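Local coordinates for restriction endonuclease r.bpuji (Bacillus pumilus, PDB 2VLA), which binds its cognate DNA sequence through this recognition domain and, as the whole protein, probably cuts DNA as a restriction endonuclease, at residues R10-R15 with M207-E212; I160-L165 with K194-P199. All blocks are in the same frame, centred on the assembly; numbering follows the deposited sequence.

Interaction 1: R10-R15 with M207-E212; sequences RCTIIR and MQHIRE. With nucleotides of chain B; nucleotides of chain C.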
ATOM      1  N   ARG A  10     -10.234  -9.336  -5.569  1.00 12.05           N
ATOM      2  CA  ARG A  10      -9.153  -9.367  -4.595  1.00 10.56           C
ATOM      3  C   ARG A  10      -7.922  -8.698  -5.172  1.00 11.03           C
ATOM      4  O   ARG A  10      -7.405  -9.112  -6.219  1.00 12.60           O
ATOM      5  CB  ARG A  10      -8.856 -10.815  -4.191  1.00 12.01           C
ATOM      6  CG  ARG A  10      -7.765 -10.948  -3.134  1.00 11.59           C
ATOM      7  CD  ARG A  10      -7.624 -12.355  -2.634  1.00 11.97           C
ATOM      8  NE  ARG A  10      -6.684 -12.435  -1.529  1.00 11.05           N
ATOM      9  CZ  ARG A  10      -5.394 -12.751  -1.627  1.00 11.93           C
ATOM     10  NH1 ARG A  10      -4.845 -13.014  -2.787  1.00 11.16           N
ATOM     11  NH2 ARG A  10      -4.642 -12.833  -0.529  1.00 11.53           N
ATOM     12  N   CYS A  11      -7.462  -7.658  -4.492  1.00 11.04           N
ATOM     13  CA  CYS A  11      -6.399  -6.819  -4.982  1.00 10.70           C
ATOM     14  C   CYS A  11      -5.395  -6.575  -3.849  1.00 11.15           C
ATOM     15  O   CYS A  11      -5.591  -5.718  -3.007  1.00 10.98           O
ATOM     16  CB  CYS A  11      -6.979  -5.475  -5.536  1.00 11.09           C
ATOM     17  SG  CYS A  11      -5.831  -4.433  -6.366  1.00 16.03           S
ATOM     18  N   THR A  12      -4.356  -7.389  -3.820  1.00 10.64           N
ATOM     19  CA  THR A  12      -3.514  -7.440  -2.639  1.00 10.54           C
ATOM     20  C   THR A  12      -2.440  -6.377  -2.629  1.00 10.35           C
ATOM     21  O   THR A  12      -2.131  -5.730  -3.699  1.00 10.73           O
ATOM     22  CB  THR A  12      -2.813  -8.809  -2.471  1.00 14.46           C
ATOM     23  OG1 THR A  12      -1.976  -9.061  -3.586  1.00 15.50           O
ATOM     24  CG2 THR A  12      -3.814  -9.922  -2.335  1.00 15.24           C
ATOM     25  N   ILE A  13      -1.876  -6.175  -1.422  1.00 10.46           N
ATOM     26  CA  ILE A  13      -0.567  -5.605  -1.258  1.00 10.01           C
ATOM     27  C   ILE A  13       0.290  -6.650  -0.555  1.00  9.64           C
ATOM     28  O   ILE A  13      -0.229  -7.634  -0.021  1.00 11.22           O
ATOM     29  CB  ILE A  13      -0.586  -4.278  -0.464  1.00 10.36           C
ATOM     30  CG1 ILE A  13      -1.064  -4.498   0.988  1.00 10.20           C
ATOM     31  CG2 ILE A  13      -1.489  -3.222  -1.180  1.00 11.35           C
ATOM     32  CD1 ILE A  13      -0.579  -3.441   1.946  1.00 12.00           C
ATOM     33  N   ILE A  14       1.588  -6.439  -0.588  1.00  9.62           N
ATOM     34  CA  ILE A  14       2.565  -7.317   0.030  1.00 10.03           C
ATOM     35  C   ILE A  14       2.228  -7.501   1.496  1.00  9.70           C
ATOM     36  O   ILE A  14       1.770  -6.581   2.173  1.00 10.29           O
ATOM     37  CB  ILE A  14       3.987  -6.750  -0.165  1.00 10.59           C
ATOM     38  CG1 ILE A  14       4.449  -7.025  -1.620  1.00 13.39           C
ATOM     39  CG2 ILE A  14       4.993  -7.342   0.859  1.00 10.53           C
ATOM     40  CD1 ILE A  14       5.670  -6.286  -2.020  1.00 14.48           C
ATOM     41  N   ARG A  15       2.371  -8.743   1.961  1.00  8.83           N
ATOM     42  CA  ARG A  15       2.050  -9.087   3.342  1.00  8.31           C
ATOM     43  C   ARG A  15       3.144  -8.605   4.300  1.00  9.49           C
ATOM     44  O   ARG A  15       4.316  -8.760   4.031  1.00 10.70           O
ATOM     45  CB  ARG A  15       1.843 -10.594   3.438  1.00  9.18           C
ATOM     46  CG  ARG A  15       1.312 -11.063   4.804  1.00  9.43           C
ATOM     47  CD  ARG A  15       0.779 -12.499   4.765  1.00  9.81           C
ATOM     48  NE  ARG A  15      -0.466 -12.563   4.013  1.00 10.07           N
ATOM     49  CZ  ARG A  15      -1.213 -13.637   3.903  1.00  8.94           C
ATOM     50  NH1 ARG A  15      -0.858 -14.771   4.513  1.00 11.00           N
ATOM     51  NH2 ARG A  15      -2.328 -13.605   3.209  1.00 11.21           N
ATOM     52  N   MET A 207      -8.661 -10.661   4.111  1.00 10.86           N
ATOM     53  CA  MET A 207      -8.652  -9.395   4.815  1.00 10.98           C
ATOM     54  C   MET A 207      -7.274  -8.847   5.208  1.00 10.03           C
ATOM     55  O   MET A 207      -7.155  -7.649   5.460  1.00 10.35           O
ATOM     56  CB  MET A 207      -9.539  -9.469   6.055  1.00 11.75           C
ATOM     57  CG  MET A 207     -11.030  -9.350   5.759  1.00 12.83           C
ATOM     58  SD  MET A 207     -11.493  -7.745   5.121  1.00 13.78           S
ATOM     59  CE  MET A 207     -11.177  -6.724   6.570  1.00 15.87           C
ATOM     60  N   GLN A 208      -6.225  -9.650   5.188  1.00  9.40           N
ATOM     61  CA  GLN A 208      -5.005  -9.165   5.793  1.00 10.24           C
ATOM     62  C   GLN A 208      -4.471  -7.950   5.008  1.00  9.49           C
ATOM     63  O   GLN A 208      -4.001  -6.994   5.584  1.00 10.25           O
ATOM     64  CB  GLN A 208      -3.931 -10.249   5.910  1.00  9.86           C
ATOM     65  CG  GLN A 208      -2.676  -9.718   6.596  1.00  9.54           C
ATOM     66  CD  GLN A 208      -1.709 -10.776   7.031  1.00  9.39           C
ATOM     67  OE1 GLN A 208      -1.992 -11.971   6.928  1.00 10.69           O
ATOM     68  NE2 GLN A 208      -0.557 -10.344   7.529  1.00  9.73           N
ATOM     69  N   HIS A 209      -4.562  -8.007   3.683  1.00  9.76           N
ATOM     70  CA  HIS A 209      -4.054  -6.903   2.845  1.00  9.73           C
ATOM     71  C   HIS A 209      -4.938  -5.644   2.940  1.00  9.22           C
ATOM     72  O   HIS A 209      -4.469  -4.535   2.695  1.00 10.52           O
ATOM     73  CB  HIS A 209      -3.920  -7.325   1.362  1.00 10.29           C
ATOM     74  CG  HIS A 209      -5.180  -7.848   0.779  1.00  9.65           C
ATOM     75  ND1 HIS A 209      -5.660  -9.101   1.073  1.00 10.74           N
ATOM     76  CD2 HIS A 209      -6.078  -7.283  -0.071  1.00 11.18           C
ATOM     77  CE1 HIS A 209      -6.813  -9.275   0.462  1.00 12.01           C
ATOM     78  NE2 HIS A 209      -7.067  -8.196  -0.271  1.00 10.82           N
ATOM     79  N   ILE A 210      -6.188  -5.828   3.308  1.00  9.53           N
ATOM     80  CA  ILE A 210      -7.086  -4.744   3.520  1.00  9.98           C
ATOM     81  C   ILE A 210      -6.825  -4.072   4.851  1.00 10.34           C
ATOM     82  O   ILE A 210      -6.658  -2.860   4.931  1.00 10.19           O
ATOM     83  CB  ILE A 210      -8.546  -5.199   3.357  1.00  9.99           C
ATOM     84  CG1 ILE A 210      -8.763  -5.674   1.916  1.00 12.38           C
ATOM     85  CG2 ILE A 210      -9.496  -4.120   3.763  1.00 12.02           C
ATOM     86  CD1 ILE A 210     -10.136  -6.248   1.605  1.00 12.15           C
ATOM     87  N   ARG A 211      -6.753  -4.876   5.910  0.50 10.27           N
ATOM     88  CA  ARG A 211      -6.367  -4.367   7.206  0.50  9.68           C
ATOM     89  C   ARG A 211      -5.022  -3.637   7.132  0.50  9.75           C
ATOM     90  O   ARG A 211      -4.852  -2.581   7.715  0.50 10.02           O
ATOM     91  CB  ARG A 211      -6.282  -5.520   8.228  0.50 10.88           C
ATOM     92  CG  ARG A 211      -5.634  -5.116   9.538  0.50 12.96           C
ATOM     93  CD  ARG A 211      -6.363  -3.938  10.191  0.50 15.12           C
ATOM     94  NE  ARG A 211      -5.682  -3.468  11.399  0.50 15.01           N
ATOM     95  CZ  ARG A 211      -6.031  -3.803  12.634  0.50 20.79           C
ATOM     96  NH1 ARG A 211      -7.040  -4.633  12.832  0.50 20.71           N
ATOM     97  NH2 ARG A 211      -5.363  -3.316  13.669  0.50 26.20           N
ATOM     98  N   GLU A 212      -4.060  -4.233   6.455  1.00  9.21           N
ATOM     99  CA  GLU A 212      -2.717  -3.671   6.442  1.00  9.62           C
ATOM    100  C   GLU A 212      -2.595  -2.356   5.652  1.00  9.88           C
ATOM    101  O   GLU A 212      -1.902  -1.475   6.051  1.00 10.01           O
ATOM    102  CB  GLU A 212      -1.697  -4.694   6.007  1.00  9.59           C
ATOM    103  CG  GLU A 212      -1.526  -5.756   7.121  1.00 10.83           C
ATOM    104  CD  GLU A 212      -0.481  -6.814   6.873  1.00 10.72           C
ATOM    105  OE1 GLU A 212       0.003  -6.984   5.753  1.00 10.82           O
ATOM    106  OE2 GLU A 212      -0.150  -7.529   7.867  1.00 11.66           O
TER
ATOM    107  P    DC B   7      -1.651 -15.174  -3.554  1.00 13.70           P
ATOM    108  OP1  DC B   7      -2.461 -15.930  -4.525  1.00 16.27           O
ATOM    109  OP2  DC B   7      -2.062 -13.799  -3.215  1.00 13.71           O
ATOM    110  O5'  DC B   7      -1.508 -15.965  -2.169  1.00 12.80           O
ATOM    111  C5'  DC B   7      -1.178 -17.350  -2.172  1.00 13.22           C
ATOM    112  C4'  DC B   7      -0.967 -17.853  -0.751  1.00 13.08           C
ATOM    113  O4'  DC B   7       0.248 -17.268  -0.193  1.00 12.60           O
ATOM    114  C3'  DC B   7      -2.068 -17.480   0.249  1.00 12.36           C
ATOM    115  O3'  DC B   7      -2.324 -18.593   1.079  1.00 13.29           O
ATOM    116  C2'  DC B   7      -1.436 -16.390   1.097  1.00 12.53           C
ATOM    117  C1'  DC B   7      -0.023 -16.884   1.148  1.00 13.21           C
ATOM    118  N1   DC B   7       1.036 -15.940   1.549  1.00 12.37           N
ATOM    119  C2   DC B   7       2.118 -16.430   2.271  1.00 11.75           C
ATOM    120  O2   DC B   7       2.107 -17.618   2.618  1.00 12.83           O
ATOM    121  N3   DC B   7       3.121 -15.595   2.613  1.00 11.34           N
ATOM    122  C4   DC B   7       3.095 -14.332   2.173  1.00  9.43           C
ATOM    123  N4   DC B   7       4.095 -13.524   2.500  1.00 10.34           N
ATOM    124  C5   DC B   7       2.002 -13.822   1.426  1.00 10.26           C
ATOM    125  C6   DC B   7       1.004 -14.645   1.142  1.00 10.73           C
TER
ATOM    126  P    DC C   3      -1.734  -6.128  13.104  1.00 13.89           P
ATOM    127  OP1  DC C   3      -1.063  -5.084  13.913  1.00 16.44           O
ATOM    128  OP2  DC C   3      -2.514  -5.790  11.916  1.00 13.78           O
ATOM    129  O5'  DC C   3      -0.643  -7.193  12.626  1.00 13.20           O
ATOM    130  C5'  DC C   3       0.311  -7.699  13.549  1.00 13.36           C
ATOM    131  C4'  DC C   3       1.052  -8.868  12.957  1.00 14.72           C
ATOM    132  O4'  DC C   3       0.175 -10.006  12.855  1.00 13.24           O
ATOM    133  C3'  DC C   3       1.540  -8.625  11.533  1.00 13.79           C
ATOM    134  O3'  DC C   3       2.854  -9.103  11.319  1.00 19.25           O
ATOM    135  C2'  DC C   3       0.554  -9.429  10.688  1.00 15.91           C
ATOM    136  C1'  DC C   3       0.411 -10.614  11.607  1.00 15.35           C
ATOM    137  N1   DC C   3      -0.665 -11.524  11.298  1.00 12.82           N
ATOM    138  C2   DC C   3      -0.517 -12.902  11.559  1.00 14.20           C
ATOM    139  O2   DC C   3       0.523 -13.336  12.131  1.00 13.66           O
ATOM    140  N3   DC C   3      -1.535 -13.718  11.226  1.00 12.97           N
ATOM    141  C4   DC C   3      -2.635 -13.239  10.656  1.00 12.94           C
ATOM    142  N4   DC C   3      -3.608 -14.086  10.360  1.00 14.69           N
ATOM    143  C5   DC C   3      -2.775 -11.860  10.368  1.00 14.52           C
ATOM    144  C6   DC C   3      -1.769 -11.057  10.665  1.00 14.61           C
ATOM    145  P    DA C   4       4.162  -8.183  11.399  1.00 12.15           P
ATOM    146  OP1  DA C   4       4.288  -7.705  12.729  1.00 19.89           O
ATOM    147  OP2  DA C   4       4.094  -7.259  10.239  1.00 11.46           O
ATOM    148  O5'  DA C   4       5.171  -9.322  11.110  1.00 12.34           O
ATOM    149  C5'  DA C   4       5.562 -10.185  12.211  1.00 11.91           C
ATOM    150  C4'  DA C   4       5.867 -11.563  11.682  1.00 12.00           C
ATOM    151  O4'  DA C   4       4.653 -12.260  11.311  1.00 11.51           O
ATOM    152  C3'  DA C   4       6.756 -11.593  10.426  1.00 10.78           C
ATOM    153  O3'  DA C   4       7.620 -12.710  10.523  1.00 11.67           O
ATOM    154  C2'  DA C   4       5.736 -11.801   9.323  1.00 10.61           C
ATOM    155  C1'  DA C   4       4.778 -12.770   9.985  1.00 10.15           C
ATOM    156  N9   DA C   4       3.470 -12.857   9.393  1.00 10.13           N
ATOM    157  C8   DA C   4       2.748 -11.849   8.782  1.00 10.30           C
ATOM    158  N7   DA C   4       1.566 -12.228   8.376  1.00 10.79           N
ATOM    159  C5   DA C   4       1.473 -13.567   8.728  1.00 10.24           C
ATOM    160  C6   DA C   4       0.485 -14.527   8.563  1.00 10.19           C
ATOM    161  N6   DA C   4      -0.709 -14.343   8.006  1.00 10.77           N
ATOM    162  N1   DA C   4       0.745 -15.774   9.070  1.00 11.01           N
ATOM    163  C2   DA C   4       1.950 -16.009   9.650  1.00 11.32           C
ATOM    164  N3   DA C   4       2.942 -15.189   9.875  1.00 11.09           N
ATOM    165  C4   DA C   4       2.649 -13.952   9.360  1.00  9.85           C
TER
HETATM  166  O   HOH W   1      -4.229 -11.198   2.311  1.00 11.57           O
HETATM  167  O   HOH W   2      -8.847  -6.737  -2.114  1.00 11.43           O
HETATM  168  O   HOH W   3      -0.988  -7.591   3.215  1.00 10.89           O
HETATM  169  O   HOH W   4       1.582  -5.038   4.459  1.00 11.72           O
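E212 OE1 is gripped by the backbone N of G16 and by two waters that tie it to the loop 10-15: water 4 donates both to E212 OE1 and to I14 O, 2.8 Å from each, and water 3 lies within bonding distance of the same two oxygens, its protons being shared among further acceptors. E212 OE2 takes Q208 NE2 from above the carboxylate plane at 2.9 Å (174°), which fixes which way round the Q208 amide lies. Q208 NE2 then donates to N7 of DA4 of chain C at 3.0 Å, while Q208 OE1 accepts from N6 of the same base at 2.9 Å. This paired grip on the major-groove edge of adenine, made from helix 203-219, is consistent with a helix-turn-helix recognition helix. A bend at chi3 (-71°) brings the R15 guanidinium alongside that amide, planes nearly parallel, with Q208 OE1 over the rim of one face and C6 of DC7 of chain B over the centre of the other; R15 NH1 donates to O6 of a guanine of the bound DNA. A leucine in place of R15 would probably cost that guanine oxygen the arginine's bond and leave water 1 without the R15 donor. H209 carries T12 CG2 over its ring, 3.9 Å from the centroid and 8° off the normal, a CH-pi contact. Two waters lie in the ring plane: water 1 joins H209 ND1 to R15 NH2 and, weakly, R10 NH2; water 2 joins H209 NE2 to C11 N. R10 NH1 hydrogen-bonds OP2 of DC7 of chain B at 2.9 Å, in the guanidinium plane.

Interaction 2: I160-L165 with K194-P199; sequences IAYYVL and KKVRHP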
ATOM      1  N   ILE A 160     -15.250  -0.689   4.528  0.50 10.43           N
ATOM      2  CA  ILE A 160     -14.179  -0.251   3.648  0.50 10.75           C
ATOM      3  C   ILE A 160     -13.647  -1.424   2.809  0.50 11.24           C
ATOM      4  O   ILE A 160     -13.275  -1.254   1.643  0.50 10.24           O
ATOM      5  CB  ILE A 160     -13.047   0.410   4.435  0.50 10.63           C
ATOM      6  CG1 ILE A 160     -13.566   1.653   5.170  0.50 12.40           C
ATOM      7  CG2 ILE A 160     -11.903   0.788   3.514  0.50 12.31           C
ATOM      8  CD1 ILE A 160     -12.572   2.218   6.196  0.50 10.97           C
ATOM      9  N   ALA A 161     -13.666  -2.624   3.379  1.00 11.31           N
ATOM     10  CA  ALA A 161     -13.261  -3.805   2.656  1.00 10.69           C
ATOM     11  C   ALA A 161     -14.189  -4.102   1.485  1.00 10.99           C
ATOM     12  O   ALA A 161     -13.732  -4.276   0.368  1.00 12.02           O
ATOM     13  CB  ALA A 161     -13.196  -5.032   3.616  1.00 12.31           C
ATOM     14  N   TYR A 162     -15.484  -4.221   1.758  1.00 11.00           N
ATOM     15  CA  TYR A 162     -16.430  -4.712   0.751  1.00 10.94           C
ATOM     16  C   TYR A 162     -16.738  -3.647  -0.269  1.00 10.21           C
ATOM     17  O   TYR A 162     -16.802  -3.926  -1.463  1.00 11.73           O
ATOM     18  CB  TYR A 162     -17.732  -5.151   1.420  1.00 12.10           C
ATOM     19  CG  TYR A 162     -18.749  -5.718   0.453  1.00 12.61           C
ATOM     20  CD1 TYR A 162     -18.666  -7.032   0.023  1.00 14.42           C
ATOM     21  CD2 TYR A 162     -19.749  -4.908  -0.087  1.00 14.66           C
ATOM     22  CE1 TYR A 162     -19.564  -7.539  -0.898  1.00 15.71           C
ATOM     23  CE2 TYR A 162     -20.662  -5.406  -1.010  1.00 15.04           C
ATOM     24  CZ  TYR A 162     -20.565  -6.723  -1.411  1.00 17.45           C
ATOM     25  OH  TYR A 162     -21.480  -7.230  -2.318  1.00 20.70           O
ATOM     26  N   TYR A 163     -16.980  -2.442   0.214  1.00 10.45           N
ATOM     27  CA  TYR A 163     -17.489  -1.385  -0.669  1.00 10.71           C
ATOM     28  C   TYR A 163     -16.388  -0.625  -1.401  1.00 12.54           C
ATOM     29  O   TYR A 163     -16.658   0.018  -2.430  1.00 12.62           O
ATOM     30  CB  TYR A 163     -18.377  -0.414   0.100  1.00 11.12           C
ATOM     31  CG  TYR A 163     -19.671  -1.010   0.618  1.00 11.58           C
ATOM     32  CD1 TYR A 163     -20.787  -1.104  -0.193  1.00 13.75           C
ATOM     33  CD2 TYR A 163     -19.776  -1.463   1.929  1.00 12.11           C
ATOM     34  CE1 TYR A 163     -21.980  -1.628   0.274  1.00 13.43           C
ATOM     35  CE2 TYR A 163     -20.958  -2.000   2.403  1.00 14.30           C
ATOM     36  CZ  TYR A 163     -22.062  -2.056   1.579  1.00 13.33           C
ATOM     37  OH  TYR A 163     -23.231  -2.588   2.077  1.00 16.57           O
ATOM     38  N   VAL A 164     -15.159  -0.680  -0.898  1.00 10.54           N
ATOM     39  CA  VAL A 164     -14.045   0.095  -1.459  1.00 10.88           C
ATOM     40  C   VAL A 164     -12.881  -0.789  -1.907  1.00 10.22           C
ATOM     41  O   VAL A 164     -12.686  -0.988  -3.109  1.00 10.85           O
ATOM     42  CB  VAL A 164     -13.559   1.170  -0.474  1.00 10.82           C
ATOM     43  CG1 VAL A 164     -12.368   1.949  -1.035  1.00 11.59           C
ATOM     44  CG2 VAL A 164     -14.703   2.083  -0.083  1.00 12.55           C
ATOM     45  N   LEU A 165     -12.175  -1.445  -0.957  1.00  9.90           N
ATOM     46  CA  LEU A 165     -10.884  -2.033  -1.303  1.00 10.29           C
ATOM     47  C   LEU A 165     -10.971  -3.401  -1.987  1.00 10.76           C
ATOM     48  O   LEU A 165      -9.976  -3.877  -2.540  1.00 10.97           O
ATOM     49  CB  LEU A 165      -9.957  -2.093  -0.103  1.00 10.21           C
ATOM     50  CG  LEU A 165      -9.324  -0.754   0.280  1.00 10.79           C
ATOM     51  CD1 LEU A 165      -8.543  -0.924   1.577  1.00 11.93           C
ATOM     52  CD2 LEU A 165      -8.397  -0.198  -0.826  1.00 13.11           C
ATOM     53  N   LYS A 194     -22.263  -6.245   5.132  1.00 18.81           N
ATOM     54  CA  LYS A 194     -21.417  -6.971   4.197  1.00 18.47           C
ATOM     55  C   LYS A 194     -20.016  -7.202   4.752  1.00 17.21           C
ATOM     56  O   LYS A 194     -19.483  -6.380   5.493  1.00 21.95           O
ATOM     57  CB  LYS A 194     -21.319  -6.199   2.862  1.00 18.85           C
ATOM     58  CG  LYS A 194     -22.621  -6.138   2.082  1.00 22.10           C
ATOM     59  CD  LYS A 194     -22.934  -7.468   1.404  1.00 27.30           C
ATOM     60  CE  LYS A 194     -24.119  -7.347   0.447  1.00 33.78           C
ATOM     61  NZ  LYS A 194     -24.752  -8.666   0.188  1.00 42.62           N
ATOM     62  N   LYS A 195     -19.425  -8.326   4.363  0.50 17.15           N
ATOM     63  CA  LYS A 195     -18.033  -8.625   4.669  0.50 15.92           C
ATOM     64  C   LYS A 195     -17.376  -9.267   3.460  0.50 14.93           C
ATOM     65  O   LYS A 195     -18.060  -9.723   2.540  0.50 17.61           O
ATOM     66  CB  LYS A 195     -17.939  -9.566   5.871  0.50 17.70           C
ATOM     67  CG  LYS A 195     -18.408  -8.944   7.170  0.50 23.67           C
ATOM     68  CD  LYS A 195     -18.117  -9.837   8.354  0.50 26.47           C
ATOM     69  CE  LYS A 195     -18.657  -9.236   9.643  0.50 31.41           C
ATOM     70  NZ  LYS A 195     -18.471 -10.145  10.809  0.50 36.30           N
ATOM     71  N   VAL A 196     -16.050  -9.277   3.442  1.00 14.67           N
ATOM     72  CA  VAL A 196     -15.310  -9.939   2.373  1.00 12.97           C
ATOM     73  C   VAL A 196     -14.781 -11.286   2.871  1.00 14.08           C
ATOM     74  O   VAL A 196     -13.965 -11.333   3.761  1.00 14.76           O
ATOM     75  CB  VAL A 196     -14.117  -9.071   1.927  1.00 12.22           C
ATOM     76  CG1 VAL A 196     -13.276  -9.815   0.910  1.00 12.39           C
ATOM     77  CG2 VAL A 196     -14.620  -7.713   1.375  1.00 13.65           C
ATOM     78  N   ARG A 197     -15.226 -12.359   2.217  1.00 16.05           N
ATOM     79  CA  ARG A 197     -14.772 -13.703   2.512  1.00 14.20           C
ATOM     80  C   ARG A 197     -14.678 -14.456   1.172  1.00 15.95           C
ATOM     81  O   ARG A 197     -15.260 -14.030   0.167  1.00 16.89           O
ATOM     82  CB  ARG A 197     -15.756 -14.417   3.462  1.00 15.75           C
ATOM     83  CG  ARG A 197     -15.884 -13.774   4.871  1.00 21.73           C
ATOM     84  CD  ARG A 197     -14.594 -13.906   5.680  1.00 22.68           C
ATOM     85  NE  ARG A 197     -14.740 -13.411   7.054  1.00 24.41           N
ATOM     86  CZ  ARG A 197     -14.520 -12.154   7.437  1.00 22.00           C
ATOM     87  NH1 ARG A 197     -14.190 -11.224   6.541  1.00 19.72           N
ATOM     88  NH2 ARG A 197     -14.679 -11.808   8.712  1.00 27.84           N
ATOM     89  N   HIS A 198     -13.945 -15.555   1.170  1.00 14.15           N
ATOM     90  CA  HIS A 198     -13.697 -16.339  -0.030  1.00 13.90           C
ATOM     91  C   HIS A 198     -13.916 -17.811   0.298  1.00 13.65           C
ATOM     92  O   HIS A 198     -13.637 -18.239   1.413  1.00 15.45           O
ATOM     93  CB  HIS A 198     -12.254 -16.122  -0.512  1.00 13.34           C
ATOM     94  CG  HIS A 198     -11.974 -14.719  -0.949  1.00 12.97           C
ATOM     95  ND1 HIS A 198     -11.555 -13.743  -0.075  1.00 13.48           N
ATOM     96  CD2 HIS A 198     -12.112 -14.114  -2.153  1.00 13.90           C
ATOM     97  CE1 HIS A 198     -11.409 -12.607  -0.731  1.00 13.19           C
ATOM     98  NE2 HIS A 198     -11.753 -12.804  -1.990  1.00 12.98           N
ATOM     99  N   PRO A 199     -14.467 -18.578  -0.658  1.00 14.96           N
ATOM    100  CA  PRO A 199     -14.899 -19.937  -0.363  1.00 15.96           C
ATOM    101  C   PRO A 199     -13.737 -20.804   0.067  1.00 14.61           C
ATOM    102  O   PRO A 199     -12.759 -20.922  -0.657  1.00 15.97           O
ATOM    103  CB  PRO A 199     -15.474 -20.442  -1.689  1.00 19.09           C
ATOM    104  CG  PRO A 199     -15.527 -19.296  -2.594  1.00 20.90           C
ATOM    105  CD  PRO A 199     -14.749 -18.178  -2.046  1.00 13.94           C
TER
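The Y162 ring swings out beside the loop 194-199 because its CG lies anti to the backbone N (chi1 -178°), and a bend at chi2 (-75°) folds the K194 stem along the same ring. K194 CB stands over the face, 3.7 Å from the Y162 ring centroid and 21° off the normal, a CH-pi contact. From there the methylenes follow the ring toward its hydroxyl: K194 CG lies 3.7 Å from Y162 CE2, and K194 CE passes 3.8 Å from Y162 OH. The lysine therefore meets the ring with its aliphatic stem. Y163 closes in on the same stem with its phenol end, Y163 OH to K194 CG being 3.6 Å, while that hydroxyl is held by D187. At the ring's edge V196 CG2 presses on the helix backbone, 3.6 Å from Y162 CA, and also meets A161 CB at 3.8 Å. No hydrogen bond crosses between the two segments. Within the helix, L165 N bonds I160 O at 2.8 Å, five residues back. The contact joins the last, pi-type turn of helix 157-165, through Y162, Y163 and A161, to the extended loop that leads into helix 203-219 of the recognition domain.

In the fold
Interactions 1 and 2 have centres 11 Å apart and meet through the side of helix 203-219 that turns away from the loop 10-15. There M207 SD lies 3.5 Å from A161 CB and I210 CG2 lies 3.8 Å from the same methyl, so A161 packs against both this helix and V196. I210 CG2 also reaches L165 CD1 at 4.0 Å. Interaction 1 holds the DNA directly, whereas the nearest atom of interaction 2 is about 8 Å from the nucleic acid. Interaction 2 is nested in the chain between the segments of interaction 1. By the M207 and I210 packing, helix 157-165 backs the helix whose Q208 reads an adenine.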